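Local coordinates for hypothetical signal peptide protein (Sinorhizobium meliloti, PDB 3PJY) that is of unknown function, belongs to the DUF192 family of mainly beta proteins, and has been put forward as a possible transcription regulator, at residues Gly54-Val59 / Pro101-Leu106; Asp71-Ala76 / Gly111-Leu116; Met60-Asn65 / His91-Ile96. One frame throughout, in Å; residues are numbered along the deposited sequence. Where two conformers were deposited one is given.

Interaction 1: Gly54-Val59 / Pro101-Leu106. With SO4 (sulfate ion), chain G.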
ATOM      1  N   GLY B  54     -16.522 -12.130  11.669  1.00 17.61           N
ATOM      2  CA  GLY B  54     -17.466 -12.915  10.872  1.00 17.83           C
ATOM      3  C   GLY B  54     -18.934 -12.584  11.087  1.00 18.72           C
ATOM      4  O   GLY B  54     -19.832 -13.366  10.717  1.00 22.11           O
ATOM      5  N   GLU B  55     -19.189 -11.399  11.637  1.00 18.27           N
ATOM      6  CA  GLU B  55     -20.533 -10.935  11.914  1.00 18.47           C
ATOM      7  C   GLU B  55     -20.412  -9.472  12.333  1.00 18.30           C
ATOM      8  O   GLU B  55     -19.326  -9.006  12.725  1.00 16.95           O
ATOM      9  CB  GLU B  55     -21.190 -11.733  13.024  1.00 19.63           C
ATOM     10  CG  GLU B  55     -20.531 -11.591  14.376  1.00 19.31           C
ATOM     11  CD  GLU B  55     -21.165 -12.411  15.511  1.00 24.82           C
ATOM     12  OE1 GLU B  55     -22.162 -13.072  15.277  1.00 29.30           O
ATOM     13  OE2 GLU B  55     -20.642 -12.369  16.655  1.00 24.79           O
ATOM     14  N   THR B  56     -21.528  -8.748  12.266  1.00 18.00           N
ATOM     15  CA  THR B  56     -21.627  -7.412  12.814  1.00 17.92           C
ATOM     16  C   THR B  56     -22.321  -7.463  14.164  1.00 20.68           C
ATOM     17  O   THR B  56     -23.485  -7.873  14.283  1.00 21.34           O
ATOM     18  CB  THR B  56     -22.396  -6.517  11.847  1.00 21.38           C
ATOM     19  OG1 THR B  56     -21.598  -6.300  10.676  1.00 21.89           O
ATOM     20  CG2 THR B  56     -22.772  -5.156  12.494  1.00 22.53           C
ATOM     21  N   ARG B  57     -21.598  -7.048  15.188  1.00 16.11           N
ATOM     22  CA  ARG B  57     -22.037  -7.142  16.585  1.00 18.39           C
ATOM     23  C   ARG B  57     -21.059  -6.295  17.395  1.00 17.16           C
ATOM     24  O   ARG B  57     -19.923  -6.126  16.989  1.00 17.30           O
ATOM     25  CB  ARG B  57     -21.993  -8.611  17.060  1.00 21.31           C
ATOM     26  CG  ARG B  57     -22.521  -8.807  18.446  1.00 24.72           C
ATOM     27  CD  ARG B  57     -22.532 -10.252  18.934  1.00 23.82           C
ATOM     28  NE  ARG B  57     -23.141 -10.218  20.262  1.00 29.64           N
ATOM     29  CZ  ARG B  57     -23.673 -11.261  20.884  1.00 35.16           C
ATOM     30  NH1 ARG B  57     -23.684 -12.459  20.301  1.00 33.37           N
ATOM     31  NH2 ARG B  57     -24.234 -11.084  22.081  1.00 37.03           N
ATOM     32  N   PRO B  58     -21.473  -5.749  18.562  1.00 18.62           N
ATOM     33  CA  PRO B  58     -20.429  -5.070  19.344  1.00 19.46           C
ATOM     34  C   PRO B  58     -19.342  -6.023  19.781  1.00 19.29           C
ATOM     35  O   PRO B  58     -19.608  -7.242  19.948  1.00 19.14           O
ATOM     36  CB  PRO B  58     -21.200  -4.534  20.549  1.00 22.73           C
ATOM     37  CG  PRO B  58     -22.583  -4.355  20.027  1.00 22.51           C
ATOM     38  CD  PRO B  58     -22.815  -5.573  19.147  1.00 21.76           C
ATOM     39  N   VAL B  59     -18.123  -5.506  19.927  1.00 17.92           N
ATOM     40  CA  VAL B  59     -17.008  -6.330  20.351  1.00 17.72           C
ATOM     41  C   VAL B  59     -16.242  -5.660  21.495  1.00 18.12           C
ATOM     42  O   VAL B  59     -16.311  -4.427  21.707  1.00 19.19           O
ATOM     43  CB  VAL B  59     -16.030  -6.651  19.213  1.00 19.56           C
ATOM     44  CG1 VAL B  59     -16.760  -7.288  18.048  1.00 22.06           C
ATOM     45  CG2 VAL B  59     -15.347  -5.460  18.743  1.00 20.17           C
ATOM     46  N   PRO B 101     -22.262  -1.848  17.029  1.00 23.65           N
ATOM     47  CA  PRO B 101     -21.898  -3.039  16.237  1.00 21.25           C
ATOM     48  C   PRO B 101     -20.834  -2.744  15.203  1.00 19.08           C
ATOM     49  O   PRO B 101     -20.907  -1.724  14.508  1.00 21.84           O
ATOM     50  CB  PRO B 101     -23.217  -3.397  15.558  1.00 22.22           C
ATOM     51  CG  PRO B 101     -24.275  -2.798  16.483  1.00 26.21           C
ATOM     52  CD  PRO B 101     -23.688  -1.506  16.879  1.00 26.10           C
ATOM     53  N   VAL B 102     -19.833  -3.617  15.088  1.00 18.45           N
ATOM     54  CA  VAL B 102     -18.801  -3.534  14.063  1.00 16.83           C
ATOM     55  C   VAL B 102     -18.510  -4.934  13.531  1.00 18.34           C
ATOM     56  O   VAL B 102     -19.007  -5.932  14.075  1.00 17.32           O
ATOM     57  CB  VAL B 102     -17.477  -2.915  14.622  1.00 17.47           C
ATOM     58  CG1 VAL B 102     -17.728  -1.413  15.019  1.00 20.80           C
ATOM     59  CG2 VAL B 102     -16.883  -3.718  15.799  1.00 18.62           C
ATOM     60  N   ALA B 103     -17.718  -5.000  12.457  1.00 17.04           N
ATOM     61  CA  ALA B 103     -17.395  -6.255  11.798  1.00 15.33           C
ATOM     62  C   ALA B 103     -15.920  -6.639  11.910  1.00 14.56           C
ATOM     63  O   ALA B 103     -15.560  -7.791  11.727  1.00 15.92           O
ATOM     64  CB  ALA B 103     -17.782  -6.178  10.310  1.00 18.81           C
ATOM     65  N   TYR B 104     -15.059  -5.652  12.150  1.00 15.02           N
ATOM     66  CA  TYR B 104     -13.605  -5.840  12.206  1.00 14.64           C
ATOM     67  C   TYR B 104     -13.001  -4.934  13.240  1.00 13.55           C
ATOM     68  O   TYR B 104     -13.558  -3.861  13.566  1.00 15.69           O
ATOM     69  CB  TYR B 104     -12.926  -5.517  10.883  1.00 14.37           C
ATOM     70  CG  TYR B 104     -13.450  -6.217   9.669  1.00 18.09           C
ATOM     71  CD1 TYR B 104     -14.462  -5.630   8.915  1.00 19.73           C
ATOM     72  CD2 TYR B 104     -12.913  -7.419   9.246  1.00 19.15           C
ATOM     73  CE1 TYR B 104     -14.938  -6.210   7.811  1.00 21.99           C
ATOM     74  CE2 TYR B 104     -13.407  -8.037   8.097  1.00 24.91           C
ATOM     75  CZ  TYR B 104     -14.443  -7.437   7.428  1.00 24.52           C
ATOM     76  OH  TYR B 104     -14.921  -8.012   6.286  1.00 29.38           O
ATOM     77  N   VAL B 105     -11.834  -5.315  13.735  1.00 14.21           N
ATOM     78  CA  VAL B 105     -10.960  -4.414  14.473  1.00 13.52           C
ATOM     79  C   VAL B 105      -9.576  -4.521  13.823  1.00 13.66           C
ATOM     80  O   VAL B 105      -9.093  -5.622  13.531  1.00 13.87           O
ATOM     81  CB  VAL B 105     -10.880  -4.721  15.948  1.00 13.61           C
ATOM     82  CG1 VAL B 105      -9.725  -3.998  16.664  1.00 16.30           C
ATOM     83  CG2 VAL B 105     -12.227  -4.367  16.659  1.00 14.34           C
ATOM     84  N   LEU B 106      -8.963  -3.371  13.567  1.00 13.49           N
ATOM     85  CA  LEU B 106      -7.555  -3.310  13.101  1.00 12.04           C
ATOM     86  C   LEU B 106      -6.692  -2.852  14.261  1.00 14.52           C
ATOM     87  O   LEU B 106      -6.930  -1.772  14.816  1.00 14.00           O
ATOM     88  CB  LEU B 106      -7.432  -2.366  11.892  1.00 13.90           C
ATOM     89  CG  LEU B 106      -6.047  -2.188  11.311  1.00 14.66           C
ATOM     90  CD1 LEU B 106      -5.428  -3.493  10.855  1.00 14.21           C
ATOM     91  CD2 LEU B 106      -6.134  -1.177  10.176  1.00 15.37           C
TER
HETATM   92  S   SO4 G 205     -23.905  -7.510  22.584  1.00 31.39           S
HETATM   93  O1  SO4 G 205     -22.522  -7.893  22.280  1.00 35.80           O
HETATM   94  O2  SO4 G 205     -23.986  -6.071  22.919  1.00 27.72           O
HETATM   95  O3  SO4 G 205     -24.409  -8.275  23.728  1.00 29.48           O
HETATM   96  O4  SO4 G 205     -24.782  -7.684  21.421  1.00 35.11           O
HETATM   97  O   HOH W   1     -16.676  -9.535   9.938  1.00 25.89           O

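Interaction 2: Asp71-Ala76 / Gly111-Leu116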
ATOM      1  N   ASP B  71      -2.729   1.046  18.660  1.00 16.32           N
ATOM      2  CA  ASP B  71      -3.928   1.775  18.284  1.00 15.41           C
ATOM      3  C   ASP B  71      -4.966   0.757  17.765  1.00 14.94           C
ATOM      4  O   ASP B  71      -4.616  -0.208  17.055  1.00 14.86           O
ATOM      5  CB  ASP B  71      -3.662   2.768  17.139  1.00 15.34           C
ATOM      6  CG  ASP B  71      -2.847   3.978  17.524  1.00 18.14           C
ATOM      7  OD1 ASP B  71      -2.582   4.214  18.738  1.00 19.61           O
ATOM      8  OD2 ASP B  71      -2.462   4.736  16.581  1.00 19.53           O
HETATM    9  N   MSE B  72      -6.222   0.933  18.162  1.00 15.28           N
HETATM   10  CA  MSE B  72      -7.332   0.062  17.790  1.00 15.53           C
HETATM   11  C   MSE B  72      -8.333   0.812  16.939  1.00 16.22           C
HETATM   12  O   MSE B  72      -8.790   1.901  17.339  1.00 16.86           O
HETATM   13  CB  MSE B  72      -8.037  -0.529  19.032  1.00 15.40           C
HETATM   14  CG  MSE B  72      -7.180  -1.351  19.853  1.00 18.77           C
HETATM   15 SE   MSE B  72      -8.276  -1.942  21.336  0.75 21.28          SE
HETATM   16  CE  MSE B  72      -6.946  -3.118  22.177  1.00 21.74           C
ATOM     17  N   LEU B  73      -8.683   0.283  15.772  1.00 15.46           N
ATOM     18  CA  LEU B  73      -9.668   0.894  14.896  1.00 13.11           C
ATOM     19  C   LEU B  73     -10.849  -0.090  14.775  1.00 14.35           C
ATOM     20  O   LEU B  73     -10.650  -1.231  14.402  1.00 14.51           O
ATOM     21  CB  LEU B  73      -9.112   1.210  13.513  1.00 14.45           C
ATOM     22  CG  LEU B  73      -7.917   2.165  13.412  1.00 16.87           C
ATOM     23  CD1 LEU B  73      -6.609   1.557  13.922  1.00 19.84           C
ATOM     24  CD2 LEU B  73      -7.717   2.544  11.948  1.00 22.62           C
ATOM     25  N   PHE B  74     -12.043   0.374  15.135  1.00 14.91           N
ATOM     26  CA  PHE B  74     -13.291  -0.412  15.102  1.00 15.78           C
ATOM     27  C   PHE B  74     -14.002  -0.110  13.813  1.00 17.03           C
ATOM     28  O   PHE B  74     -14.300   1.047  13.550  1.00 16.73           O
ATOM     29  CB  PHE B  74     -14.116  -0.009  16.311  1.00 17.20           C
ATOM     30  CG  PHE B  74     -13.496  -0.445  17.622  1.00 15.72           C
ATOM     31  CD1 PHE B  74     -13.759  -1.706  18.139  1.00 18.30           C
ATOM     32  CD2 PHE B  74     -12.685   0.383  18.329  1.00 19.24           C
ATOM     33  CE1 PHE B  74     -13.210  -2.112  19.326  1.00 19.12           C
ATOM     34  CE2 PHE B  74     -12.109  -0.036  19.515  1.00 19.72           C
ATOM     35  CZ  PHE B  74     -12.373  -1.303  20.003  1.00 21.09           C
ATOM     36  N   ILE B  75     -14.245  -1.121  12.996  1.00 14.53           N
ATOM     37  CA  ILE B  75     -14.553  -0.956  11.600  1.00 16.14           C
ATOM     38  C   ILE B  75     -15.841  -1.652  11.204  1.00 16.42           C
ATOM     39  O   ILE B  75     -16.044  -2.833  11.523  1.00 16.98           O
ATOM     40  CB  ILE B  75     -13.363  -1.449  10.716  1.00 16.24           C
ATOM     41  CG1 ILE B  75     -12.090  -0.605  11.030  1.00 18.94           C
ATOM     42  CG2 ILE B  75     -13.692  -1.397   9.227  1.00 17.46           C
ATOM     43  CD1 ILE B  75     -10.812  -1.207  10.413  1.00 19.52           C
ATOM     44  N   ALA B  76     -16.681  -0.938  10.478  1.00 16.55           N
ATOM     45  CA  ALA B  76     -17.961  -1.502  10.009  1.00 19.02           C
ATOM     46  C   ALA B  76     -17.747  -2.479   8.856  1.00 20.07           C
ATOM     47  O   ALA B  76     -16.689  -2.518   8.254  1.00 18.91           O
ATOM     48  CB  ALA B  76     -18.881  -0.355   9.589  1.00 21.31           C
ATOM     49  N   GLY B 111       0.436   5.089  17.776  1.00 20.00           N
ATOM     50  CA  GLY B 111       0.959   6.234  17.040  1.00 21.02           C
ATOM     51  C   GLY B 111       0.718   6.158  15.546  1.00 19.53           C
ATOM     52  O   GLY B 111       0.937   7.144  14.834  1.00 20.56           O
ATOM     53  N   THR B 112       0.291   4.984  15.061  1.00 16.82           N
ATOM     54  CA  THR B 112       0.064   4.812  13.613  1.00 16.80           C
ATOM     55  C   THR B 112      -1.065   5.696  13.078  1.00 17.84           C
ATOM     56  O   THR B 112      -0.935   6.280  12.000  1.00 18.25           O
ATOM     57  CB  THR B 112      -0.156   3.363  13.221  1.00 17.92           C
ATOM     58  OG1 THR B 112       0.955   2.583  13.684  1.00 17.34           O
ATOM     59  CG2 THR B 112      -0.194   3.230  11.690  1.00 16.79           C
ATOM     60  N   VAL B 113      -2.132   5.821  13.850  1.00 17.00           N
ATOM     61  CA  VAL B 113      -3.276   6.664  13.433  1.00 17.70           C
ATOM     62  C   VAL B 113      -2.837   8.072  13.200  1.00 19.98           C
ATOM     63  O   VAL B 113      -3.122   8.672  12.148  1.00 19.75           O
ATOM     64  CB  VAL B 113      -4.457   6.539  14.405  1.00 20.27           C
ATOM     65  CG1 VAL B 113      -5.540   7.644  14.183  1.00 20.43           C
ATOM     66  CG2 VAL B 113      -5.060   5.111  14.278  1.00 17.06           C
ATOM     67  N   LYS B 114      -2.065   8.584  14.139  1.00 19.20           N
ATOM     68  CA  LYS B 114      -1.487   9.936  13.944  1.00 22.48           C
ATOM     69  C   LYS B 114      -0.523  10.042  12.783  1.00 21.40           C
ATOM     70  O   LYS B 114      -0.583  11.006  11.990  1.00 21.42           O
ATOM     71  CB  LYS B 114      -0.841  10.400  15.222  1.00 27.22           C
ATOM     72  CG  LYS B 114      -1.860  10.794  16.256  1.00 36.49           C
ATOM     73  CD  LYS B 114      -2.634  12.115  15.936  1.00 51.32           C
ATOM     74  CE  LYS B 114      -3.963  12.236  16.761  1.00 49.19           C
ATOM     75  NZ  LYS B 114      -5.069  11.242  16.369  1.00 39.42           N
ATOM     76  N   ARG B 115       0.389   9.091  12.682  1.00 21.01           N
ATOM     77  CA  ARG B 115       1.365   9.092  11.608  1.00 19.64           C
ATOM     78  C   ARG B 115       0.707   9.134  10.245  1.00 19.19           C
ATOM     79  O   ARG B 115       1.215   9.837   9.345  1.00 20.47           O
ATOM     80  CB  ARG B 115       2.291   7.869  11.676  1.00 20.55           C
ATOM     81  CG  ARG B 115       3.274   7.726  10.472  1.00 19.74           C
ATOM     82  CD  ARG B 115       4.265   6.587  10.777  1.00 21.83           C
ATOM     83  NE  ARG B 115       3.702   5.214  10.725  1.00 20.23           N
ATOM     84  CZ  ARG B 115       3.589   4.481   9.623  1.00 20.57           C
ATOM     85  NH1 ARG B 115       3.904   4.962   8.420  1.00 24.20           N
ATOM     86  NH2 ARG B 115       3.188   3.223   9.723  1.00 21.49           N
ATOM     87  N   LEU B 116      -0.447   8.482  10.105  1.00 19.03           N
ATOM     88  CA  LEU B 116      -1.125   8.329   8.801  1.00 20.35           C
ATOM     89  C   LEU B 116      -2.231   9.366   8.565  1.00 19.17           C
ATOM     90  O   LEU B 116      -2.803   9.390   7.478  1.00 22.66           O
ATOM     91  CB  LEU B 116      -1.631   6.907   8.641  1.00 18.34           C
ATOM     92  CG  LEU B 116      -0.579   5.785   8.676  1.00 19.97           C
ATOM     93  CD1 LEU B 116      -1.302   4.423   8.447  1.00 21.45           C
ATOM     94  CD2 LEU B 116       0.524   6.038   7.649  1.00 23.29           C
TER
HETATM   95  O   HOH W   2      -2.009   7.378  16.839  1.00 21.23           O

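Interaction 3: Met60-Asn65 / His91-Ile96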
HETATM    1  N   MSE B  60     -15.538  -6.491  22.220  1.00 19.74           N
HETATM    2  CA  MSE B  60     -14.732  -6.084  23.363  1.00 18.30           C
HETATM    3  C   MSE B  60     -13.294  -6.519  23.113  1.00 16.94           C
HETATM    4  O   MSE B  60     -13.007  -7.685  22.837  1.00 17.52           O
HETATM    5  CB  MSE B  60     -15.288  -6.752  24.621  1.00 21.41           C
HETATM    6  CG  MSE B  60     -16.702  -6.332  24.869  1.00 23.44           C
HETATM    7 SE   MSE B  60     -17.366  -6.796  26.633  0.75 32.04          SE
HETATM    8  CE  MSE B  60     -16.764  -8.288  26.584  1.00 19.80           C
HETATM    9  N   MSE B  61     -12.356  -5.566  23.266  1.00 16.81           N
HETATM   10  CA  MSE B  61     -10.934  -5.829  23.145  1.00 16.27           C
HETATM   11  C   MSE B  61     -10.232  -5.493  24.446  1.00 15.70           C
HETATM   12  O   MSE B  61     -10.738  -4.741  25.253  1.00 16.52           O
HETATM   13  CB  MSE B  61     -10.359  -4.943  22.051  1.00 17.68           C
HETATM   14  CG  MSE B  61     -11.063  -5.000  20.698  1.00 17.71           C
HETATM   15 SE   MSE B  61     -10.884  -6.701  19.790  0.75 17.12          SE
HETATM   16  CE  MSE B  61      -9.040  -6.666  19.372  1.00 20.99           C
ATOM     17  N   TRP B  62      -9.071  -6.094  24.616  1.00 14.89           N
ATOM     18  CA  TRP B  62      -8.183  -5.747  25.738  1.00 15.73           C
ATOM     19  C   TRP B  62      -6.729  -5.980  25.396  1.00 16.55           C
ATOM     20  O   TRP B  62      -6.390  -6.426  24.281  1.00 19.28           O
ATOM     21  CB  TRP B  62      -8.617  -6.473  27.026  1.00 16.82           C
ATOM     22  CG  TRP B  62      -8.455  -7.998  27.050  1.00 16.53           C
ATOM     23  CD1 TRP B  62      -8.004  -8.796  26.052  1.00 19.38           C
ATOM     24  CD2 TRP B  62      -8.810  -8.884  28.129  1.00 19.35           C
ATOM     25  NE1 TRP B  62      -8.037 -10.129  26.437  1.00 18.88           N
ATOM     26  CE2 TRP B  62      -8.550 -10.197  27.696  1.00 21.18           C
ATOM     27  CE3 TRP B  62      -9.328  -8.688  29.398  1.00 26.11           C
ATOM     28  CZ2 TRP B  62      -8.762 -11.320  28.522  1.00 23.93           C
ATOM     29  CZ3 TRP B  62      -9.553  -9.811  30.217  1.00 29.14           C
ATOM     30  CH2 TRP B  62      -9.280 -11.096  29.770  1.00 29.42           C
HETATM   31  N   MSE B  63      -5.862  -5.702  26.370  1.00 16.64           N
HETATM   32  CA  MSE B  63      -4.416  -5.749  26.203  1.00 17.14           C
HETATM   33  C   MSE B  63      -3.728  -6.790  27.081  1.00 16.53           C
HETATM   34  O   MSE B  63      -2.528  -6.737  27.315  1.00 18.04           O
HETATM   35  CB  MSE B  63      -3.806  -4.366  26.393  1.00 17.13           C
HETATM   36  CG  MSE B  63      -4.283  -3.339  25.376  1.00 14.39           C
HETATM   37 SE   MSE B  63      -3.544  -3.645  23.647  0.75 15.17          SE
HETATM   38  CE  MSE B  63      -1.866  -2.953  24.073  1.00 16.68           C
ATOM     39  N   LYS B  64      -4.512  -7.751  27.534  1.00 17.55           N
ATOM     40  CA  LYS B  64      -3.965  -8.834  28.329  1.00 17.76           C
ATOM     41  C   LYS B  64      -2.830  -9.533  27.572  1.00 17.61           C
ATOM     42  O   LYS B  64      -2.951  -9.852  26.378  1.00 17.67           O
ATOM     43  CB  LYS B  64      -5.040  -9.848  28.637  1.00 19.06           C
ATOM     44  CG  LYS B  64      -4.540 -10.906  29.617  1.00 27.14           C
ATOM     45  CD  LYS B  64      -5.572 -11.933  29.893  1.00 33.38           C
ATOM     46  CE  LYS B  64      -5.084 -12.860  31.004  1.00 42.70           C
ATOM     47  NZ  LYS B  64      -5.896 -14.058  30.979  1.00 42.68           N
ATOM     48  N   ASN B  65      -1.716  -9.651  28.284  1.00 18.68           N
ATOM     49  CA  ASN B  65      -0.486 -10.275  27.765  1.00 17.89           C
ATOM     50  C   ASN B  65       0.111  -9.604  26.538  1.00 18.65           C
ATOM     51  O   ASN B  65       0.957 -10.197  25.833  1.00 19.05           O
ATOM     52  CB  ASN B  65      -0.699 -11.770  27.464  1.00 18.36           C
ATOM     53  CG  ASN B  65      -1.091 -12.573  28.684  1.00 20.58           C
ATOM     54  OD1 ASN B  65      -0.650 -12.270  29.799  1.00 23.20           O
ATOM     55  ND2 ASN B  65      -1.925 -13.579  28.490  1.00 21.49           N
ATOM     56  N   HIS B  91      -0.437  -4.741  28.625  1.00 19.75           N
ATOM     57  CA  HIS B  91      -0.796  -5.587  29.776  1.00 21.58           C
ATOM     58  C   HIS B  91      -2.137  -5.304  30.454  1.00 22.60           C
ATOM     59  O   HIS B  91      -2.552  -6.074  31.334  1.00 26.36           O
ATOM     60  CB  HIS B  91       0.324  -5.627  30.833  1.00 21.83           C
ATOM     61  CG  HIS B  91       1.673  -5.868  30.244  1.00 24.60           C
ATOM     62  ND1 HIS B  91       2.082  -7.122  29.845  1.00 29.11           N
ATOM     63  CD2 HIS B  91       2.685  -5.023  29.941  1.00 31.19           C
ATOM     64  CE1 HIS B  91       3.303  -7.036  29.344  1.00 31.52           C
ATOM     65  NE2 HIS B  91       3.693  -5.777  29.390  1.00 29.23           N
ATOM     66  N   SER B  92      -2.840  -4.263  30.028  1.00 21.85           N
ATOM     67  CA  SER B  92      -4.084  -3.872  30.726  1.00 20.83           C
ATOM     68  C   SER B  92      -5.253  -4.778  30.389  1.00 22.44           C
ATOM     69  O   SER B  92      -5.523  -5.043  29.210  1.00 20.24           O
ATOM     70  CB  SER B  92      -4.478  -2.451  30.359  1.00 22.40           C
ATOM     71  OG  SER B  92      -5.742  -2.141  30.909  1.00 21.87           O
ATOM     72  N   GLU B  93      -5.927  -5.275  31.419  0.66 20.95           N
ATOM     73  CA  GLU B  93      -7.153  -6.030  31.232  0.66 20.33           C
ATOM     74  C   GLU B  93      -8.430  -5.144  31.163  0.34 20.74           C
ATOM     75  O   GLU B  93      -9.541  -5.667  31.110  0.34 22.89           O
ATOM     76  CB  GLU B  93      -7.307  -7.122  32.303  0.66 24.69           C
ATOM     77  CG  GLU B  93      -6.583  -8.377  31.934  0.66 25.73           C
ATOM     78  CD  GLU B  93      -6.511  -9.316  33.101  0.66 39.75           C
ATOM     79  OE1 GLU B  93      -7.603  -9.644  33.642  0.66 27.19           O
ATOM     80  OE2 GLU B  93      -5.369  -9.683  33.474  0.66 41.28           O
ATOM     81  N   ALA B  94      -8.284  -3.814  31.107  1.00 20.95           N
ATOM     82  CA  ALA B  94      -9.428  -2.924  30.907  1.00 20.75           C
ATOM     83  C   ALA B  94     -10.060  -3.196  29.559  1.00 20.84           C
ATOM     84  O   ALA B  94      -9.377  -3.180  28.529  1.00 23.36           O
ATOM     85  CB  ALA B  94      -8.957  -1.456  30.966  1.00 23.52           C
ATOM     86  N   ILE B  95     -11.366  -3.407  29.541  1.00 19.93           N
ATOM     87  CA  ILE B  95     -12.097  -3.651  28.301  1.00 19.84           C
ATOM     88  C   ILE B  95     -12.254  -2.378  27.539  1.00 20.98           C
ATOM     89  O   ILE B  95     -12.669  -1.343  28.102  1.00 22.80           O
ATOM     90  CB  ILE B  95     -13.506  -4.263  28.588  1.00 22.46           C
ATOM     91  CG1 ILE B  95     -13.337  -5.660  29.210  1.00 23.66           C
ATOM     92  CG2 ILE B  95     -14.398  -4.237  27.284  1.00 22.70           C
ATOM     93  CD1 ILE B  95     -14.648  -6.315  29.787  1.00 26.81           C
ATOM     94  N   ILE B  96     -11.948  -2.454  26.245  1.00 17.78           N
ATOM     95  CA  ILE B  96     -12.162  -1.393  25.297  1.00 19.92           C
ATOM     96  C   ILE B  96     -13.313  -1.854  24.414  1.00 21.86           C
ATOM     97  O   ILE B  96     -13.167  -2.799  23.640  1.00 19.37           O
ATOM     98  CB  ILE B  96     -10.891  -1.112  24.463  1.00 18.36           C
ATOM     99  CG1 ILE B  96      -9.722  -0.769  25.392  1.00 23.54           C
ATOM    100  CG2 ILE B  96     -11.172   0.028  23.435  1.00 20.05           C
ATOM    101  CD1 ILE B  96      -8.350  -0.727  24.721  1.00 27.08           C
TER
HETATM  102  O   HOH W   3      -1.687  -8.817  31.065  1.00 25.39           O
HETATM  103  O   HOH W   4       1.042  -9.345  30.671  1.00 35.76           O

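Interaction 1: Gly54-Val59 / Pro101-Leu106
G54 meets A103 through a water, which accepts a weak bond from G54 N and donates to A103 O; with a positive phi of 68°, G54 takes the corner of the chain easily, having no side chain to strain. At E55 the backbone O receives a CA-H...O contact from A103 CA, 3.5 Å away. T56 lays its methyl CG2 on P101 CB at 3.6 Å, while OG1 lies against A103 CB, a branched residue being at home in an extended chain. R57 and V102 form an antiparallel hydrogen-bonded pair: R57 N reaches V102 O at 3.0 Å, and V102 N returns to R57 O at 3.1 Å. The R57 chain runs extended from CG to NE at the surface, where R57 NE bonds sulfate O1 at 3.1 Å with the sulfur in the guanidinium plane; this ion probably comes from the crystallisation liquor. P58 CD makes a looser apolar contact with P101 CG, 4.1 Å away. V59 CG2 touches both V102 CG2 (3.7 Å) and V105 CG2 (3.9 Å). V102 leads into a classic beta bulge, where A103 and Y104 both face I75 of strand 70-75; across strand 102-109 lies strand 47-53, and V59 packs on F53 and F74.

Interaction 2: Asp71-Ala76 / Gly111-Leu116
This is a buried strand-to-helix contact in which D71, near the start of strand 70-75, grips the first turn of helix 112-116, which follows on the neighbouring strand 102-109. The two short axes pass 9.5 Å apart at 76°, so the helix lies across the end of the strand, and one carboxylate does most of the joining.

D71 OD2 accepts V113 N at 3.0 Å in a nearly straight bond (167°), the N-H meeting the oxygen almost along its C-O axis. The amide of G111, at the N-cap position, sits beside both carboxylate oxygens of D71 and gives each a weak bond, G111 N lying 3.3 Å from OD1 and 3.2 Å from OD2. A water donates to D71 OD2 at 2.7 Å and in turn accepts K114 N at 3.0 Å, extending the grip to the next amide. OD1 also takes the backbone N of N87 in strand 81-88, so the carboxylate is held from several directions and its rotation is fixed. With chi1 at -72°, CG of D71 stands opposite the carbonyl carbon, which swings the acid out toward the helix. A short acid suits this place: its negative charge would be stabilised by the amides and by the positive end of the helix dipole.

Next to the acid the contact turns apolar. V113 CG2 lies 3.5 Å from D71 OD2 and 3.9 Å from L73 CD1, leucine and valine lying alongside each other, head to tail; the compact, beta-branched valine can touch both the acid and the leucine. G111 has a positive phi, at which a side chain would press on the preceding carbonyl, so glycine fits.

The arrangement is typical of an acid remote in sequence accepting the amides at a helix N-terminus, where N-H groups lack acceptors within the helix; here it is supplied by strand 70-75, the sheet neighbour of the strand that leads into the helix.

Interaction 3: Met60-Asn65 / His91-Ile96
W62 lies alongside E93 where two irregular segments run antiparallel and close into a two-stranded antiparallel sheet at M61 and I96, an edge feature beside the main mixed sheet. M61 N gives to I96 O at 2.9 Å and I96 N to M61 O at 2.8 Å, both nearly straight. Farther along, the pairing becomes irregular: M63 N still reaches S92 O at 2.9 Å, though the bond is bent at the hydrogen (139°).

The tryptophan can be traced outward. W62 CB is near two carbonyl oxygens, A94 O at 3.7 Å and S92 O at 4.0 Å. A chi1 of 67° places CG of W62 between the backbone N and the carbonyl carbon, and this turns the benzo side of the indole to E93. W62 CE3 then meets E93 O at 3.5 Å, the oxygen in the ring plane at its edge. In the conformer of E93 given, W62 CZ3 also touches E93 CG, and the extended K64 runs alongside the acid, the two ends having opposite charges but no contact. K64 CB lies over one indole face. Long, partly apolar chains suit such a place, since their methylenes can pack while the charged ends remain able to reach solvent.

On the inner side, the flexible selenomethionines M61 and M63 bend toward M72 of strand 70-75, where I96 also packs; on the outer side M60 sets its CB on I95 CG2. S92 suits the bend because its OG accepts the N of A94 in an ST turn. At the far end, H91 packs edge-to-face with the ring of Y67, and a water joins the segments, accepting N65 N and donating to H91 O, each at 2.9 Å.

In the fold
Along the chain, interaction 3 (60-65 with 91-96) is nested within the loop closed by interaction 1 (54-59 with 101-106), while interaction 2 (71-76 with 111-116) crosses both. Interactions 1 and 2 have centres about 15 Å apart and share the mixed sheet, in which strands 70-75 and 102-109 are neighbours, probably hydrogen-bonded through L106 N to L73 O and I75 N to Y104 O. Interaction 3 has its centre about 17 Å from each of the others and reaches them through packing: M61 touches V105 and F74, and M72 lies among M61, M63 and I96. The crossed connections thus tie the peripheral loops, the helix and the central strands into one compact domain.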